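PDB 3EHM: SusD homolog from Bacteroides thetaiotaomicron, which probably binds mucin O-glycans at the cell surface as a SusD-type outer-membrane lipoprotein, supplying host glycans to this gut symbiont. Local coordinates for residues R35-G40 with N50-T55; S259-V264 with P331-N336; E176-I181 with G195-W200; S244-K249 with L339-A344; G405-D410 with K466-A471. All blocks are in the same frame, centred on the assembly; numbering follows the deposited sequence.

Interaction 1 (R35-G40 with N50-T55); sequences RVIPIG and NDLQNT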
# COMPACT_ATOMS: atom_id res chain seq x y z
N ARG A 35 -5.00 -13.30 4.10
CA ARG A 35 -5.12 -12.95 2.68
C ARG A 35 -5.11 -11.46 2.35
O ARG A 35 -4.78 -11.08 1.23
CB ARG A 35 -6.41 -13.56 2.11
CG ARG A 35 -6.45 -15.07 2.10
CD ARG A 35 -5.41 -15.65 1.17
NE ARG A 35 -5.51 -17.10 1.11
CZ ARG A 35 -4.85 -17.86 0.24
NH1 ARG A 35 -4.03 -17.30 -0.64
NH2 ARG A 35 -5.01 -19.18 0.26
N VAL A 36 -5.50 -10.62 3.31
CA VAL A 36 -5.53 -9.17 3.07
C VAL A 36 -4.22 -8.75 2.40
O VAL A 36 -4.22 -8.09 1.36
CB VAL A 36 -5.73 -8.41 4.39
CG1 VAL A 36 -5.71 -6.90 4.13
CG2 VAL A 36 -7.06 -8.83 5.01
N ILE A 37 -3.11 -9.14 3.03
CA ILE A 37 -1.77 -8.91 2.52
C ILE A 37 -1.18 -10.30 2.74
O ILE A 37 -1.00 -10.72 3.88
CB ILE A 37 -1.00 -7.86 3.34
CG1 ILE A 37 -1.70 -6.51 3.27
CG2 ILE A 37 0.42 -7.73 2.79
CD1 ILE A 37 -0.96 -5.39 3.98
N PRO A 38 -0.86 -11.01 1.64
CA PRO A 38 -0.31 -12.37 1.64
C PRO A 38 0.74 -12.73 2.69
O PRO A 38 1.83 -12.18 2.70
CB PRO A 38 0.25 -12.53 0.22
CG PRO A 38 -0.59 -11.60 -0.58
CD PRO A 38 -0.71 -10.40 0.31
N ILE A 39 0.39 -13.69 3.54
CA ILE A 39 1.28 -14.20 4.57
C ILE A 39 0.71 -15.54 5.02
O ILE A 39 -0.51 -15.75 4.95
CB ILE A 39 1.37 -13.24 5.78
CG1 ILE A 39 2.48 -13.72 6.73
CG2 ILE A 39 0.04 -13.18 6.50
CD1 ILE A 39 2.86 -12.71 7.78
N GLY A 40 1.57 -16.44 5.46
CA GLY A 40 1.07 -17.74 5.88
C GLY A 40 1.96 -18.49 6.84
O GLY A 40 3.02 -18.01 7.24
N ASN A 50 5.65 -15.90 -2.55
CA ASN A 50 5.52 -15.72 -3.99
C ASN A 50 4.34 -14.77 -4.21
O ASN A 50 4.38 -13.90 -5.08
CB ASN A 50 5.24 -17.05 -4.71
CG ASN A 50 6.43 -18.00 -4.70
OD1 ASN A 50 7.57 -17.59 -4.50
ND2 ASN A 50 6.17 -19.28 -4.94
N ASP A 51 3.29 -14.93 -3.41
CA ASP A 51 2.11 -14.09 -3.54
C ASP A 51 2.43 -12.63 -3.22
O ASP A 51 2.01 -11.72 -3.93
CB ASP A 51 0.99 -14.57 -2.60
CG ASP A 51 0.47 -15.96 -2.96
OD1 ASP A 51 -0.36 -16.48 -2.20
OD2 ASP A 51 0.88 -16.52 -4.00
N LEU A 52 3.18 -12.40 -2.14
CA LEU A 52 3.55 -11.04 -1.73
C LEU A 52 4.41 -10.36 -2.79
O LEU A 52 4.38 -9.14 -2.93
CB LEU A 52 4.30 -11.07 -0.40
CG LEU A 52 4.56 -9.70 0.21
CD1 LEU A 52 3.23 -9.06 0.60
CD2 LEU A 52 5.46 -9.83 1.42
N GLN A 53 5.19 -11.15 -3.52
CA GLN A 53 6.02 -10.60 -4.59
C GLN A 53 5.11 -9.94 -5.61
O GLN A 53 5.35 -8.82 -6.07
CB GLN A 53 6.82 -11.70 -5.28
CG GLN A 53 8.21 -11.91 -4.74
CD GLN A 53 9.05 -12.78 -5.66
OE1 GLN A 53 10.28 -12.71 -5.65
NE2 GLN A 53 8.39 -13.62 -6.45
N ASN A 54 4.06 -10.67 -5.96
CA ASN A 54 3.07 -10.25 -6.95
C ASN A 54 2.29 -9.01 -6.53
O ASN A 54 2.02 -8.13 -7.36
CB ASN A 54 2.10 -11.42 -7.21
CG ASN A 54 1.01 -11.07 -8.20
OD1 ASN A 54 -0.18 -11.22 -7.92
ND2 ASN A 54 1.41 -10.61 -9.39
N THR A 55 1.93 -8.92 -5.26
CA THR A 55 1.15 -7.79 -4.77
C THR A 55 1.96 -6.59 -4.29
O THR A 55 1.61 -5.44 -4.58
CB THR A 55 0.22 -8.20 -3.61
OG1 THR A 55 1.01 -8.53 -2.46
CG2 THR A 55 -0.61 -9.41 -3.99
O HOH W 1 -2.90 -15.07 -1.36
O HOH W 2 -1.98 -18.52 -2.77
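R35, in the last turn of helix 23-36, faces D51 of helix 47-57 across a pair of water molecules, at a helix-to-helix junction within the SusD-like fold. Its NH1 stays 4.1 Å from D51 OD1, too far for a salt bridge, and two waters lying in the guanidinium plane fill the gap: both accept from NH1; one donates to OD1, and the other probably does, though it has further acceptors within reach. The other carboxylate oxygen, D51 OD2, is taken by the hydroxyl of Y90, so both oxygens have partners. Two residues on, I37 adds an apolar touch, its CG2 lying 3.8 Å from L52 CD1; with CG2 anti to the backbone N, this methyl is turned to that leucine and also touches L339, and the side chain packs on W341 as well. P38 then carries most of the contact. Its ring lies against the middle of helix 47-57, with CB 3.6 Å from D51 CB and also against the backbone N of L52. Replacing P38 by glycine would probably open a gap between D51, L52 and T55 and leave the loop freer to bend. At the far edge of the ring, P38 CD lies 3.8 Å from T55 OG1.

Interaction 2 (S259-V264 with P331-N336); sequences SMLASV and PKVDSN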
# COMPACT_ATOMS: atom_id res chain seq x y z
N SER A 259 6.17 -13.09 5.07
CA SER A 259 6.26 -13.38 3.64
C SER A 259 7.25 -12.59 2.81
O SER A 259 7.36 -12.82 1.60
CB SER A 259 4.86 -13.29 3.03
OG SER A 259 4.13 -12.22 3.62
N MSE A 260 7.98 -11.66 3.42
CA MSE A 260 8.99 -10.91 2.69
C MSE A 260 10.29 -11.70 2.65
O MSE A 260 11.17 -11.45 1.83
CB MSE A 260 9.28 -9.56 3.36
CG MSE A 260 8.15 -8.56 3.34
SE MSE A 260 8.75 -6.93 4.21
CE MSE A 260 10.04 -6.38 2.88
N LEU A 261 10.42 -12.67 3.55
CA LEU A 261 11.65 -13.46 3.62
C LEU A 261 12.01 -14.23 2.35
O LEU A 261 13.17 -14.22 1.93
CB LEU A 261 11.58 -14.42 4.81
CG LEU A 261 11.64 -13.70 6.17
CD1 LEU A 261 11.55 -14.72 7.30
CD2 LEU A 261 12.94 -12.92 6.27
N ALA A 262 11.04 -14.89 1.74
CA ALA A 262 11.31 -15.65 0.52
C ALA A 262 12.03 -14.80 -0.53
O ALA A 262 13.08 -15.19 -1.04
CB ALA A 262 10.02 -16.21 -0.05
N SER A 263 11.47 -13.64 -0.86
CA SER A 263 12.08 -12.79 -1.88
C SER A 263 13.36 -12.09 -1.42
O SER A 263 14.28 -11.89 -2.21
CB SER A 263 11.08 -11.75 -2.38
OG SER A 263 11.62 -11.05 -3.48
N VAL A 264 13.43 -11.72 -0.14
CA VAL A 264 14.62 -11.05 0.37
C VAL A 264 15.81 -11.98 0.58
O VAL A 264 16.92 -11.70 0.13
CB VAL A 264 14.33 -10.32 1.72
CG1 VAL A 264 15.63 -9.84 2.35
CG2 VAL A 264 13.41 -9.13 1.48
N PRO A 331 15.91 -5.17 3.00
CA PRO A 331 14.93 -4.74 4.00
C PRO A 331 15.21 -5.55 5.26
O PRO A 331 15.52 -6.74 5.17
CB PRO A 331 13.59 -5.14 3.37
CG PRO A 331 13.87 -5.06 1.90
CD PRO A 331 15.24 -5.68 1.79
N LYS A 332 15.16 -4.91 6.42
CA LYS A 332 15.38 -5.63 7.67
C LYS A 332 14.07 -6.33 8.01
O LYS A 332 13.01 -5.70 8.03
CB LYS A 332 15.75 -4.67 8.80
CG LYS A 332 17.20 -4.24 8.80
CD LYS A 332 17.55 -3.48 10.07
CE LYS A 332 19.04 -3.16 10.12
NZ LYS A 332 19.39 -2.33 11.30
N VAL A 333 14.14 -7.63 8.24
CA VAL A 333 12.95 -8.40 8.57
C VAL A 333 13.33 -9.80 9.03
O VAL A 333 14.37 -10.33 8.64
CB VAL A 333 12.01 -8.51 7.33
CG1 VAL A 333 12.74 -9.21 6.17
CG2 VAL A 333 10.75 -9.28 7.69
N ASP A 334 12.51 -10.37 9.90
CA ASP A 334 12.75 -11.73 10.37
C ASP A 334 11.43 -12.49 10.33
O ASP A 334 10.38 -11.90 10.04
CB ASP A 334 13.38 -11.75 11.77
CG ASP A 334 12.57 -10.97 12.77
OD1 ASP A 334 11.39 -11.31 12.98
OD2 ASP A 334 13.13 -10.02 13.37
N SER A 335 11.46 -13.78 10.61
CA SER A 335 10.26 -14.60 10.54
C SER A 335 9.07 -14.10 11.37
O SER A 335 7.92 -14.27 10.96
CB SER A 335 10.58 -16.05 10.92
OG SER A 335 11.10 -16.13 12.24
N ASN A 336 9.35 -13.48 12.51
CA ASN A 336 8.30 -12.98 13.38
C ASN A 336 7.84 -11.55 13.10
O ASN A 336 6.97 -11.02 13.79
CB ASN A 336 8.74 -13.08 14.85
CG ASN A 336 8.93 -14.52 15.29
OD1 ASN A 336 8.03 -15.35 15.16
ND2 ASN A 336 10.11 -14.82 15.83
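L261, near the start of helix 261-266, splits its two methyl groups between two parts of the loop that leads to strand 339-342. Apolar side-chain contacts make up one kind. L261 CD2 comes within 3.7 Å of V333 CG1, which is aimed at the helix because it sits between the backbone N and carbonyl carbon of its own residue (chi1 60°). Earlier in the loop, P331 receives two partners: selenomethionine M260 bends at its last torsion to bring CE to 3.8 Å from P331 CB, while V264 CG2 slides past the other end of the ring, 3.9 Å from P331 CD. F67 of strand 67-69 also touches both M260 and P331, extending the same apolar patch. The second kind sets a methyl against backbone: L261 CD1 rests on the peptide between D334 and S335, 3.4 Å from S335 N. An alanine in place of L261 would probably leave V333 CG1 without its leucine partner and open a gap beside that peptide. Side chain to side chain the contact is apolar, with one methyl also resting on a peptide, so its fit probably depends on shape more than on directional bonds, which come from neighbours such as N258, whose backbone pairs with that of S335.

Interaction 3 (E176-I181 with G195-W200); sequences ELLNTI and GNVQNW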
# COMPACT_ATOMS: atom_id res chain seq x y z
N GLU A 176 -21.88 1.17 12.88
CA GLU A 176 -23.13 1.34 13.60
C GLU A 176 -23.48 0.11 14.43
O GLU A 176 -23.90 0.22 15.58
CB GLU A 176 -24.28 1.62 12.62
CG GLU A 176 -25.62 1.08 13.13
CD GLU A 176 -26.80 1.93 12.72
OE1 GLU A 176 -26.59 3.10 12.33
OE2 GLU A 176 -27.95 1.44 12.81
N LEU A 177 -23.30 -1.07 13.85
CA LEU A 177 -23.61 -2.30 14.56
C LEU A 177 -22.59 -2.64 15.63
O LEU A 177 -22.96 -2.94 16.76
CB LEU A 177 -23.74 -3.46 13.57
CG LEU A 177 -24.17 -4.80 14.18
CD1 LEU A 177 -25.04 -5.55 13.19
CD2 LEU A 177 -22.95 -5.62 14.55
N LEU A 178 -21.31 -2.58 15.28
CA LEU A 178 -20.25 -2.92 16.21
C LEU A 178 -20.17 -1.96 17.40
O LEU A 178 -19.67 -2.32 18.46
CB LEU A 178 -18.91 -2.97 15.47
CG LEU A 178 -18.85 -4.07 14.40
CD1 LEU A 178 -17.54 -4.01 13.65
CD2 LEU A 178 -19.02 -5.43 15.07
N ASN A 179 -20.67 -0.74 17.22
CA ASN A 179 -20.66 0.24 18.30
C ASN A 179 -21.63 -0.14 19.41
O ASN A 179 -21.61 0.46 20.49
CB ASN A 179 -21.00 1.63 17.75
CG ASN A 179 -19.76 2.44 17.42
OD1 ASN A 179 -19.83 3.45 16.71
ND2 ASN A 179 -18.62 2.02 17.94
N THR A 180 -22.47 -1.14 19.17
CA THR A 180 -23.42 -1.58 20.18
C THR A 180 -22.94 -2.85 20.88
O THR A 180 -23.58 -3.35 21.80
CB THR A 180 -24.81 -1.87 19.57
OG1 THR A 180 -24.73 -2.99 18.68
CG2 THR A 180 -25.31 -0.65 18.81
N ILE A 181 -21.80 -3.37 20.41
CA ILE A 181 -21.22 -4.58 20.99
C ILE A 181 -20.14 -4.16 21.98
O ILE A 181 -19.18 -3.48 21.61
CB ILE A 181 -20.58 -5.46 19.89
CG1 ILE A 181 -21.60 -5.74 18.78
CG2 ILE A 181 -20.07 -6.77 20.49
CD1 ILE A 181 -22.80 -6.55 19.21
N GLY A 195 -10.05 -9.95 19.65
CA GLY A 195 -11.46 -9.83 19.98
C GLY A 195 -11.98 -8.49 20.47
O GLY A 195 -13.16 -8.37 20.79
N ASN A 196 -11.12 -7.48 20.54
CA ASN A 196 -11.53 -6.15 20.99
C ASN A 196 -12.30 -5.44 19.87
O ASN A 196 -11.70 -4.87 18.95
CB ASN A 196 -10.30 -5.32 21.37
CG ASN A 196 -10.67 -4.00 22.03
OD1 ASN A 196 -11.63 -3.34 21.65
ND2 ASN A 196 -9.89 -3.60 23.03
N VAL A 197 -13.63 -5.47 19.96
CA VAL A 197 -14.49 -4.85 18.95
C VAL A 197 -14.27 -3.34 18.80
O VAL A 197 -14.38 -2.80 17.70
CB VAL A 197 -15.99 -5.11 19.27
CG1 VAL A 197 -16.88 -4.39 18.26
CG2 VAL A 197 -16.26 -6.60 19.25
N GLN A 198 -13.97 -2.65 19.91
CA GLN A 198 -13.72 -1.21 19.87
C GLN A 198 -12.57 -0.88 18.92
O GLN A 198 -12.61 0.13 18.22
CB GLN A 198 -13.42 -0.68 21.27
CG GLN A 198 -14.64 -0.57 22.17
CD GLN A 198 -15.59 -1.75 22.00
OE1 GLN A 198 -16.50 -1.72 21.17
NE2 GLN A 198 -15.37 -2.80 22.79
N ASN A 199 -11.55 -1.73 18.89
CA ASN A 199 -10.43 -1.49 17.99
C ASN A 199 -10.87 -1.76 16.55
O ASN A 199 -10.46 -1.05 15.64
CB ASN A 199 -9.24 -2.37 18.37
CG ASN A 199 -8.36 -1.71 19.43
OD1 ASN A 199 -7.57 -2.38 20.10
ND2 ASN A 199 -8.50 -0.40 19.57
N TRP A 200 -11.71 -2.77 16.35
CA TRP A 200 -12.18 -3.06 15.00
C TRP A 200 -12.95 -1.85 14.47
O TRP A 200 -12.89 -1.54 13.28
CB TRP A 200 -13.07 -4.30 14.98
CG TRP A 200 -12.28 -5.56 14.87
CD1 TRP A 200 -12.00 -6.45 15.87
CD2 TRP A 200 -11.61 -6.05 13.70
NE1 TRP A 200 -11.20 -7.46 15.39
CE2 TRP A 200 -10.95 -7.24 14.06
CE3 TRP A 200 -11.52 -5.60 12.37
CZ2 TRP A 200 -10.19 -7.99 13.15
CZ3 TRP A 200 -10.76 -6.34 11.47
CH2 TRP A 200 -10.11 -7.52 11.86
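V197, in the first turn of helix 197-215, pushes both methyl groups into the end of helix 160-178 and the turn that follows it. CG1 lies over L178, 3.7 Å from L178 CB and 3.5 Å from the carbonyl oxygen L178 O; CG2 points instead to I181, meeting I181 CG2 at 4.0 Å. The valine torsion explains this division: CG1 stands anti to the backbone N (chi1 177°), which leaves CG2 beside that nitrogen and turned to the isoleucine. L178 and I181 can receive one side chain together because a type I beta turn runs between them, closed by the bond from I181 N to L178 O. T180 steadies the chain just here, since its hydroxyl donates to L177 O over 2.6 Å, in the carbonyl plane, and its own backbone N uses the same oxygen. Across the contact, N196 caps helix 197-215: N196 OD1 accepts from N199 N at 3.2 Å, the donor standing well above the plane of the amide. L178 also packs on I127 of helix 116-140 and on V201. The end region of one helix set beside the capped start of the next is consistent with an antiparallel helical hairpin, in keeping with the TPR-like helical architecture of SusD proteins.

Interaction 4 (S244-K249 with L339-A344); sequences SEAKIK and LYWFRA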
# COMPACT_ATOMS: atom_id res chain seq x y z
N SER A 244 -3.39 0.82 18.99
CA SER A 244 -4.59 0.51 18.21
C SER A 244 -4.29 0.14 16.75
O SER A 244 -5.20 -0.13 15.98
CB SER A 244 -5.56 1.68 18.24
OG SER A 244 -6.11 1.87 19.54
N GLU A 245 -3.01 0.14 16.38
CA GLU A 245 -2.63 -0.17 15.01
C GLU A 245 -3.07 -1.57 14.62
O GLU A 245 -3.14 -2.47 15.46
CB GLU A 245 -1.11 -0.04 14.83
CG GLU A 245 -0.31 -1.17 15.46
CD GLU A 245 1.20 -0.94 15.37
OE1 GLU A 245 1.62 0.04 14.72
OE2 GLU A 245 1.95 -1.75 15.94
N ALA A 246 -3.38 -1.75 13.34
CA ALA A 246 -3.81 -3.05 12.84
C ALA A 246 -2.64 -3.72 12.12
O ALA A 246 -2.20 -3.26 11.07
CB ALA A 246 -4.98 -2.88 11.88
N LYS A 247 -2.14 -4.80 12.70
CA LYS A 247 -1.04 -5.54 12.10
C LYS A 247 -1.21 -7.03 12.35
O LYS A 247 -1.91 -7.43 13.28
CB LYS A 247 0.31 -5.07 12.65
CG LYS A 247 0.51 -5.30 14.14
CD LYS A 247 1.93 -4.91 14.56
CE LYS A 247 2.15 -5.12 16.05
NZ LYS A 247 1.31 -4.19 16.87
N ILE A 248 -0.57 -7.84 11.53
CA ILE A 248 -0.65 -9.28 11.68
C ILE A 248 0.77 -9.84 11.77
O ILE A 248 1.66 -9.42 11.03
CB ILE A 248 -1.41 -9.92 10.50
CG1 ILE A 248 -1.63 -11.42 10.76
CG2 ILE A 248 -0.66 -9.70 9.19
CD1 ILE A 248 -2.53 -12.09 9.74
N LYS A 249 0.98 -10.76 12.70
CA LYS A 249 2.29 -11.37 12.88
C LYS A 249 2.11 -12.71 13.56
O LYS A 249 1.03 -13.01 14.08
CB LYS A 249 3.20 -10.48 13.73
CG LYS A 249 2.70 -10.26 15.16
CD LYS A 249 3.69 -9.43 15.95
CE LYS A 249 3.21 -9.21 17.38
NZ LYS A 249 4.17 -8.37 18.16
N LEU A 339 3.14 -7.57 9.29
CA LEU A 339 2.79 -6.89 8.05
C LEU A 339 1.74 -5.92 8.57
O LEU A 339 0.91 -6.30 9.40
CB LEU A 339 2.18 -7.85 7.03
CG LEU A 339 3.20 -8.78 6.35
CD1 LEU A 339 2.53 -9.55 5.22
CD2 LEU A 339 4.35 -7.95 5.79
N TYR A 340 1.78 -4.68 8.11
CA TYR A 340 0.86 -3.66 8.60
C TYR A 340 -0.30 -3.32 7.68
O TYR A 340 -0.11 -3.07 6.49
CB TYR A 340 1.65 -2.39 8.90
CG TYR A 340 2.80 -2.60 9.86
CD1 TYR A 340 2.60 -2.59 11.24
CD2 TYR A 340 4.09 -2.81 9.38
CE1 TYR A 340 3.65 -2.77 12.12
CE2 TYR A 340 5.16 -3.00 10.25
CZ TYR A 340 4.93 -2.97 11.62
OH TYR A 340 5.99 -3.13 12.48
N TRP A 341 -1.50 -3.28 8.25
CA TRP A 341 -2.72 -2.94 7.53
C TRP A 341 -3.00 -1.45 7.66
O TRP A 341 -3.33 -0.77 6.68
CB TRP A 341 -3.92 -3.69 8.11
CG TRP A 341 -3.99 -5.16 7.83
CD1 TRP A 341 -3.04 -5.94 7.23
CD2 TRP A 341 -5.05 -6.04 8.20
NE1 TRP A 341 -3.45 -7.25 7.20
CE2 TRP A 341 -4.68 -7.34 7.79
CE3 TRP A 341 -6.29 -5.86 8.83
CZ2 TRP A 341 -5.50 -8.46 8.00
CZ3 TRP A 341 -7.10 -6.96 9.04
CH2 TRP A 341 -6.71 -8.24 8.63
N PHE A 342 -2.87 -0.94 8.88
CA PHE A 342 -3.12 0.48 9.13
C PHE A 342 -2.42 0.91 10.42
O PHE A 342 -2.58 0.27 11.46
CB PHE A 342 -4.63 0.73 9.25
CG PHE A 342 -5.04 2.14 8.92
CD1 PHE A 342 -4.62 3.21 9.71
CD2 PHE A 342 -5.84 2.41 7.81
CE1 PHE A 342 -4.99 4.52 9.40
CE2 PHE A 342 -6.21 3.71 7.49
CZ PHE A 342 -5.78 4.77 8.29
N ARG A 343 -1.66 2.00 10.35
CA ARG A 343 -0.94 2.48 11.52
C ARG A 343 -1.36 3.88 11.94
O ARG A 343 -1.87 4.65 11.13
CB ARG A 343 0.57 2.46 11.26
CG ARG A 343 1.05 1.17 10.62
CD ARG A 343 2.55 1.01 10.72
NE ARG A 343 2.98 0.72 12.08
CZ ARG A 343 4.23 0.45 12.43
NH1 ARG A 343 5.19 0.44 11.51
NH2 ARG A 343 4.53 0.18 13.69
N ALA A 344 -1.13 4.20 13.20
CA ALA A 344 -1.50 5.50 13.74
C ALA A 344 -0.91 6.67 12.97
O ALA A 344 -1.57 7.69 12.76
CB ALA A 344 -1.10 5.59 15.21
O HOH W 3 0.81 2.70 14.75
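E245 and R343 join at the edge of a short antiparallel pair of strands, 246-248 with 339-342, and with K247 they form a salt-bridge network. R343 comes side-on, giving both NE (3.0 Å) and NH2 (3.1 Å) to E245 OE1. That oxygen lies in the guanidinium plane, although the carboxylate is turned 48° from it. OE1 also accepts a hydrogen bond from a water that in turn accepts from A344 N, so a backbone donor in the first turn of helix 344-356 is met as well. The second oxygen, E245 OE2, uses its anti lone pair for the salt bridge to K247 NZ at 2.7 Å. With two cations on it, the carboxylate is likely to stay ionised. The guanidinium is further held by Y340, whose CE1 sits over its centre, while the K247 chain runs alongside the same ring, CD 3.7 Å from Y340 CE1. In the backbone, I248 and L339 form a hydrogen-bonded pair with both N-H groups and both carbonyls used. A246 N gives to F342 O, and A246 O accepts twice, from W341 N at 2.9 Å and from F342 N at 3.3 Å. On the face carrying A246 and I248, the A246 methyl touches W341 CB, and W341 itself packs on V128 and I131 of helix 116-140. Two residues opposite one, sharing a single carbonyl, make this a classic beta bulge, here leading straight into helix 344-356.

Interaction 5 (G405-D410 with K466-A471); sequences GTYNHD and KPMDEA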
# COMPACT_ATOMS: atom_id res chain seq x y z
N GLY A 405 24.84 -1.03 -12.63
CA GLY A 405 24.50 -0.76 -14.02
C GLY A 405 24.52 0.72 -14.31
O GLY A 405 24.97 1.52 -13.49
N THR A 406 24.02 1.09 -15.49
CA THR A 406 23.99 2.49 -15.90
C THR A 406 22.64 3.11 -15.58
O THR A 406 21.64 2.85 -16.26
CB THR A 406 24.25 2.61 -17.41
OG1 THR A 406 25.56 2.12 -17.70
CG2 THR A 406 24.16 4.06 -17.85
N TYR A 407 22.61 3.94 -14.55
CA TYR A 407 21.37 4.60 -14.14
C TYR A 407 21.64 5.88 -13.37
O TYR A 407 22.57 5.96 -12.57
CB TYR A 407 20.54 3.67 -13.25
CG TYR A 407 19.24 4.30 -12.77
CD1 TYR A 407 18.11 4.31 -13.58
CD2 TYR A 407 19.16 4.90 -11.51
CE1 TYR A 407 16.92 4.91 -13.16
CE2 TYR A 407 17.98 5.51 -11.08
CZ TYR A 407 16.87 5.51 -11.90
OH TYR A 407 15.70 6.09 -11.48
N ASN A 408 20.81 6.88 -13.61
CA ASN A 408 20.94 8.14 -12.90
C ASN A 408 19.64 8.91 -12.98
O ASN A 408 18.94 8.89 -13.99
CB ASN A 408 22.08 8.97 -13.49
CG ASN A 408 21.74 9.56 -14.84
OD1 ASN A 408 20.93 10.48 -14.93
ND2 ASN A 408 22.34 9.02 -15.89
N HIS A 409 19.32 9.59 -11.89
CA HIS A 409 18.13 10.41 -11.80
C HIS A 409 18.29 11.32 -10.60
O HIS A 409 18.50 10.85 -9.48
CB HIS A 409 16.87 9.55 -11.65
CG HIS A 409 15.61 10.36 -11.60
ND1 HIS A 409 15.19 11.01 -10.46
CD2 HIS A 409 14.72 10.68 -12.56
CE1 HIS A 409 14.09 11.70 -10.73
NE2 HIS A 409 13.79 11.52 -12.00
N ASP A 410 18.23 12.63 -10.84
CA ASP A 410 18.37 13.58 -9.76
C ASP A 410 17.02 13.80 -9.11
O ASP A 410 16.20 14.59 -9.59
CB ASP A 410 18.92 14.91 -10.27
CG ASP A 410 19.34 15.82 -9.14
OD1 ASP A 410 18.89 15.59 -8.00
OD2 ASP A 410 20.12 16.76 -9.39
N LYS A 466 12.94 7.53 -11.76
CA LYS A 466 12.34 7.01 -12.99
C LYS A 466 12.72 5.55 -13.21
O LYS A 466 13.78 5.10 -12.77
CB LYS A 466 12.79 7.84 -14.19
CG LYS A 466 14.28 7.72 -14.46
CD LYS A 466 14.76 8.70 -15.52
CE LYS A 466 16.27 8.59 -15.70
NZ LYS A 466 16.87 9.91 -16.05
N PRO A 467 11.87 4.79 -13.91
CA PRO A 467 12.20 3.39 -14.16
C PRO A 467 13.48 3.25 -14.98
O PRO A 467 13.74 4.04 -15.87
CB PRO A 467 10.96 2.87 -14.90
CG PRO A 467 10.44 4.10 -15.60
CD PRO A 467 10.59 5.16 -14.54
N MSE A 468 14.28 2.24 -14.66
CA MSE A 468 15.53 2.01 -15.37
C MSE A 468 15.28 1.40 -16.74
O MSE A 468 15.97 1.71 -17.71
CB MSE A 468 16.42 1.09 -14.55
CG MSE A 468 17.77 0.85 -15.16
SE MSE A 468 18.86 -0.30 -14.07
CE MSE A 468 17.68 -0.62 -12.58
N ASP A 469 14.28 0.52 -16.81
CA ASP A 469 13.91 -0.14 -18.06
C ASP A 469 13.04 0.82 -18.86
O ASP A 469 11.82 0.88 -18.68
CB ASP A 469 13.13 -1.42 -17.75
CG ASP A 469 12.70 -2.17 -19.00
OD1 ASP A 469 13.12 -1.77 -20.12
OD2 ASP A 469 11.96 -3.16 -18.86
N GLU A 470 13.66 1.57 -19.77
CA GLU A 470 12.94 2.54 -20.57
C GLU A 470 11.90 1.95 -21.52
O GLU A 470 11.11 2.68 -22.12
CB GLU A 470 13.93 3.41 -21.35
CG GLU A 470 14.80 4.29 -20.46
CD GLU A 470 15.54 5.36 -21.23
OE1 GLU A 470 16.36 5.01 -22.11
OE2 GLU A 470 15.30 6.56 -20.95
N ALA A 471 11.89 0.63 -21.66
CA ALA A 471 10.92 -0.02 -22.53
C ALA A 471 9.65 -0.39 -21.77
O ALA A 471 8.64 -0.76 -22.37
CB ALA A 471 11.53 -1.26 -23.16
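Y407 OH donates to K466 O over 2.5 Å, the short bond that ties these two loops together. The hydroxyl approaches in the carbonyl plane, on a lone pair, and the carbonyl oxygen in turn lies at the edge of the tyrosine ring. Y407 reaches it by extending CG away from its backbone N (chi1 179°), which carries the ring across to the other loop. On its way the ring passes selenomethionine M468, whose CB lies 3.8 Å from Y407 CD1. K466 answers in the reverse direction. Its CG, placed between the backbone N and the carbonyl carbon (chi1 66°), starts a chain that runs past H409, with CG 3.5 Å and CD 3.6 Å from H409 CD2, and ends at N408. There K466 NZ gives a weak bond to the backbone oxygen N408 O at 3.1 Å. The imidazole of H409 meanwhile turns one face to the backbone N of K466, which stands over the rim of the ring. Beyond the contact, D469 caps the turn into helix 472-475: its OD1 accepts from A471 N, and OD2 forms a salt bridge with R475 of that helix. Neither segment is itself helix or strand. Residues 405-410 belong to the loop between helix 384-388 and helix 429-445. The loop that holds 466-471 joins helix 449-459 to helix 472-475.

From the N terminus, interaction 1 closes first, a short loop between helices 23-36 and 47-57. Interaction 3 follows, joining helix 160-178 to helix 197-215 and closing a loop of 13 residues between its segments. Interaction 4 then closes a much longer loop, from strand 246-248 to strand 339-342, and interaction 2 lies wholly within it, bringing helix 261-266 back to the chain just before the second strand. Interaction 5 comes last, in series with the rest. In space, interaction 4 lies between others: W341 touches V36 of interaction 1 and W200 of interaction 3, and S259 touches both P38 and L339. Interaction 5 stands apart, its centre about 48 Å from that of interaction 3.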